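Local atomic coordinates of trichothecene 15-O-acetyltransferase TRI3 (Fusarium sporotrichioides, PDB entry 3FOT), a protein that transfers an acetyl group to the 15-hydroxyl of trichothecene precursors during biosynthesis of mycotoxins such as T-2 toxin in Fusarium sporotrichioides. Residues A[239-242]-A[243-246]; A[171-174]-A[175-178]. All coordinates share one frame; numbering follows the deposited sequence.

Contact 1: A[239-242]-A[243-246]; sequences LDIN and TLGS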
# COMPACT_ATOMS: atom_id res chain seq x y z
N LEU A 239 14.18 -0.61 20.28
CA LEU A 239 13.71 -0.59 21.67
C LEU A 239 13.53 -2.00 22.21
O LEU A 239 13.04 -2.87 21.50
CB LEU A 239 12.38 0.19 21.78
CG LEU A 239 11.84 0.60 23.17
CD1 LEU A 239 12.79 1.49 23.95
CD2 LEU A 239 10.56 1.35 22.97
N ASP A 240 13.93 -2.21 23.46
CA ASP A 240 13.63 -3.47 24.15
C ASP A 240 12.23 -3.35 24.75
O ASP A 240 12.01 -2.57 25.67
CB ASP A 240 14.68 -3.72 25.23
CG ASP A 240 14.45 -5.00 26.01
OD1 ASP A 240 13.34 -5.57 25.98
OD2 ASP A 240 15.41 -5.43 26.68
N ILE A 241 11.26 -4.11 24.25
CA ILE A 241 9.86 -3.86 24.67
C ILE A 241 9.58 -4.25 26.12
O ILE A 241 8.61 -3.77 26.71
CB ILE A 241 8.78 -4.41 23.70
CG1 ILE A 241 8.72 -5.93 23.70
CG2 ILE A 241 8.91 -3.81 22.28
CD1 ILE A 241 7.47 -6.42 24.34
N ASN A 242 10.45 -5.08 26.71
CA ASN A 242 10.35 -5.39 28.15
C ASN A 242 10.45 -4.18 29.06
O ASN A 242 9.98 -4.21 30.20
CB ASN A 242 11.40 -6.42 28.55
CG ASN A 242 11.18 -7.73 27.87
OD1 ASN A 242 12.00 -8.16 27.05
ND2 ASN A 242 10.05 -8.36 28.16
N THR A 243 11.06 -3.12 28.55
CA THR A 243 11.35 -1.93 29.34
C THR A 243 10.14 -1.01 29.45
O THR A 243 10.17 -0.04 30.19
CB THR A 243 12.54 -1.13 28.74
OG1 THR A 243 12.19 -0.66 27.42
CG2 THR A 243 13.78 -2.02 28.65
N LEU A 244 9.07 -1.31 28.70
CA LEU A 244 7.89 -0.44 28.65
C LEU A 244 7.06 -0.46 29.94
O LEU A 244 7.05 -1.46 30.66
CB LEU A 244 7.00 -0.78 27.45
CG LEU A 244 7.73 -0.59 26.12
CD1 LEU A 244 6.92 -1.18 24.96
CD2 LEU A 244 8.04 0.88 25.86
N GLY A 245 6.36 0.65 30.18
CA GLY A 245 5.64 0.87 31.44
C GLY A 245 4.37 1.69 31.23
O GLY A 245 3.70 1.59 30.19
N SER A 246 4.03 2.52 32.23
CA SER A 246 2.71 3.18 32.20
C SER A 246 2.56 4.27 31.13
O SER A 246 1.46 4.48 30.63
CB SER A 246 2.35 3.74 33.58
OG SER A 246 3.30 4.72 33.92
O HOH W 1 7.38 -4.33 30.76
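One residue, Thr243, grips the carbonyl oxygen of Asp240 twice, once through its backbone and once through its side chain. The amide Thr243 N donates to Asp240 O at 3.1 Å. The hydroxyl Thr243 OG1 donates to the same Asp240 O at only 2.6 Å, nearly in line with the C=O bond (164° at the oxygen). The Thr243 side chain can do this because chi1, at 63°, sets OG1 between its own backbone N and carbonyl carbon, folded back over the turn. The methyl branch lies beside the backbone N, and there Thr243 CG2 rests 3.9 Å from Asp240 CB.

The carboxylate of Asp240 accepts the amide of Asn242 and so closes an Asx turn. Asp240 OD1 receives Asn242 N at 3.0 Å, on the anti side and 34° out of the carboxylate plane, which ties the side chain to the backbone two residues on. The next turn bond, from Leu244 N to Ile241 O, is longer at 3.2 Å. A water donates to both Asn242 O and Leu244 O, bridging two carbonyls.

The apolar side of the turn is carried by Leu244, whose two methyls part company. Leu244 CD2 meets Leu239 CD2 at 3.9 Å, the two side chains running obliquely across each other, whereas Leu244 CD1 lies 3.9 Å from Ile241 CB. Phe405 touches both leucines from outside the turn, and Ala408 of helix 406-423 lies against Ile241 and Leu244, which seats this otherwise exposed loop on the body of the enzyme. Altogether, residues 240-244 illustrate an Asx turn opening a short 3-10 turn, which leads to the N-cap residue Gly245 at the start of helix 246-264.

Contact 2: A[171-174]-A[175-178]; sequences PIPQ and DATV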
# COMPACT_ATOMS: atom_id res chain seq x y z
N PRO A 171 4.91 -9.99 -31.92
CA PRO A 171 5.92 -9.04 -31.44
C PRO A 171 5.26 -7.73 -30.99
O PRO A 171 4.36 -7.19 -31.67
CB PRO A 171 6.81 -8.81 -32.67
CG PRO A 171 6.57 -9.98 -33.56
CD PRO A 171 5.13 -10.36 -33.34
N ILE A 172 5.69 -7.26 -29.82
CA ILE A 172 5.13 -6.05 -29.25
C ILE A 172 5.80 -4.88 -29.99
O ILE A 172 7.01 -4.76 -29.97
CB ILE A 172 5.34 -6.00 -27.73
CG1 ILE A 172 4.48 -7.10 -27.05
CG2 ILE A 172 4.97 -4.61 -27.19
CD1 ILE A 172 5.02 -7.51 -25.72
N PRO A 173 5.00 -4.08 -30.71
CA PRO A 173 5.58 -3.04 -31.54
C PRO A 173 6.43 -2.04 -30.74
O PRO A 173 6.19 -1.84 -29.54
CB PRO A 173 4.36 -2.35 -32.13
CG PRO A 173 3.30 -3.41 -32.16
CD PRO A 173 3.54 -4.15 -30.85
N GLN A 174 7.39 -1.40 -31.41
CA GLN A 174 8.11 -0.28 -30.85
C GLN A 174 7.10 0.74 -30.37
O GLN A 174 6.12 1.01 -31.08
CB GLN A 174 9.00 0.38 -31.92
CG GLN A 174 10.37 -0.24 -32.02
CD GLN A 174 11.13 -0.08 -30.72
OE1 GLN A 174 11.18 1.03 -30.15
NE2 GLN A 174 11.67 -1.16 -30.21
N ASP A 175 7.31 1.26 -29.15
CA ASP A 175 6.45 2.25 -28.48
C ASP A 175 5.05 1.82 -28.10
O ASP A 175 4.26 2.64 -27.64
CB ASP A 175 6.46 3.58 -29.23
CG ASP A 175 7.86 4.11 -29.37
OD1 ASP A 175 8.55 4.27 -28.32
OD2 ASP A 175 8.31 4.31 -30.52
N ALA A 176 4.76 0.53 -28.26
CA ALA A 176 3.51 -0.03 -27.76
C ALA A 176 3.59 -0.14 -26.23
O ALA A 176 4.67 -0.24 -25.66
CB ALA A 176 3.27 -1.38 -28.35
N THR A 177 2.42 -0.11 -25.61
CA THR A 177 2.25 -0.20 -24.17
C THR A 177 2.16 -1.67 -23.77
O THR A 177 1.51 -2.47 -24.44
CB THR A 177 0.95 0.54 -23.80
OG1 THR A 177 1.19 1.94 -24.00
CG2 THR A 177 0.50 0.28 -22.37
N VAL A 178 2.84 -2.03 -22.69
CA VAL A 178 2.59 -3.30 -22.00
C VAL A 178 2.16 -2.88 -20.59
O VAL A 178 2.86 -2.09 -19.96
CB VAL A 178 3.84 -4.18 -21.89
CG1 VAL A 178 3.53 -5.42 -21.04
CG2 VAL A 178 4.33 -4.64 -23.28
O HOH W 2 6.79 3.84 -32.82
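Ile172 reaches across a tight turn with both of its branches. Ile172 CG2, held anti to the backbone N, lies 3.8 Å from Ala176 CB and also comes near Val178 CG2, at 4.0 Å. On the other branch chi1 of -68° sets CG1 beside the backbone N, and the nearly extended chi2 carries Ile172 CD1 onward to within 3.8 Å of Val178 CG2. CG2 is thus the branch of Val178 that turns to Ile172, and the two side chains cross at about a right angle.

Ala176 CB also meets the Pro173 ring, 3.7 Å from Pro173 CD. The same two residues close a type II beta turn, in which Ala176 N donates to Pro173 O at 3.0 Å. Asp175, the third residue of the turn, takes a positive phi of 66°, as this turn type requires. Asp175 OD2 accepts a hydrogen bond from a water 2.8 Å away, and the same water bonds weakly to Gln174 O. Gln174 NE2 makes a weak hydrogen bond to Ala63 O.

The turn leads straight into strand 177-184, between strands 158-163 and 53-61 of the mixed sheet. Ser163 touches Ile172 and Val178, while backbone bonds join Asp175 and Ala176 to Asn61, and Val178 to Leu59.

Overall arrangement
Both contacts are tight turns of the same chain, set far apart. Contact 2 comes first in the sequence, leading into a strand; contact 1 follows, beyond helix 191-205, leading into a helix. Their centres lie about 56 Å apart and their nearest atoms about 42 Å, on opposite sides of the protein centre, from which each stands about 29 Å. Neither adjoins His414, which binds 15-deacetylcalonectrin, although contact 1 packs on the helix 406-423 that carries that residue. A sulfate ion, probably from the crystallisation liquor, lies about 5 Å from the side chain of Asn242 in contact 1.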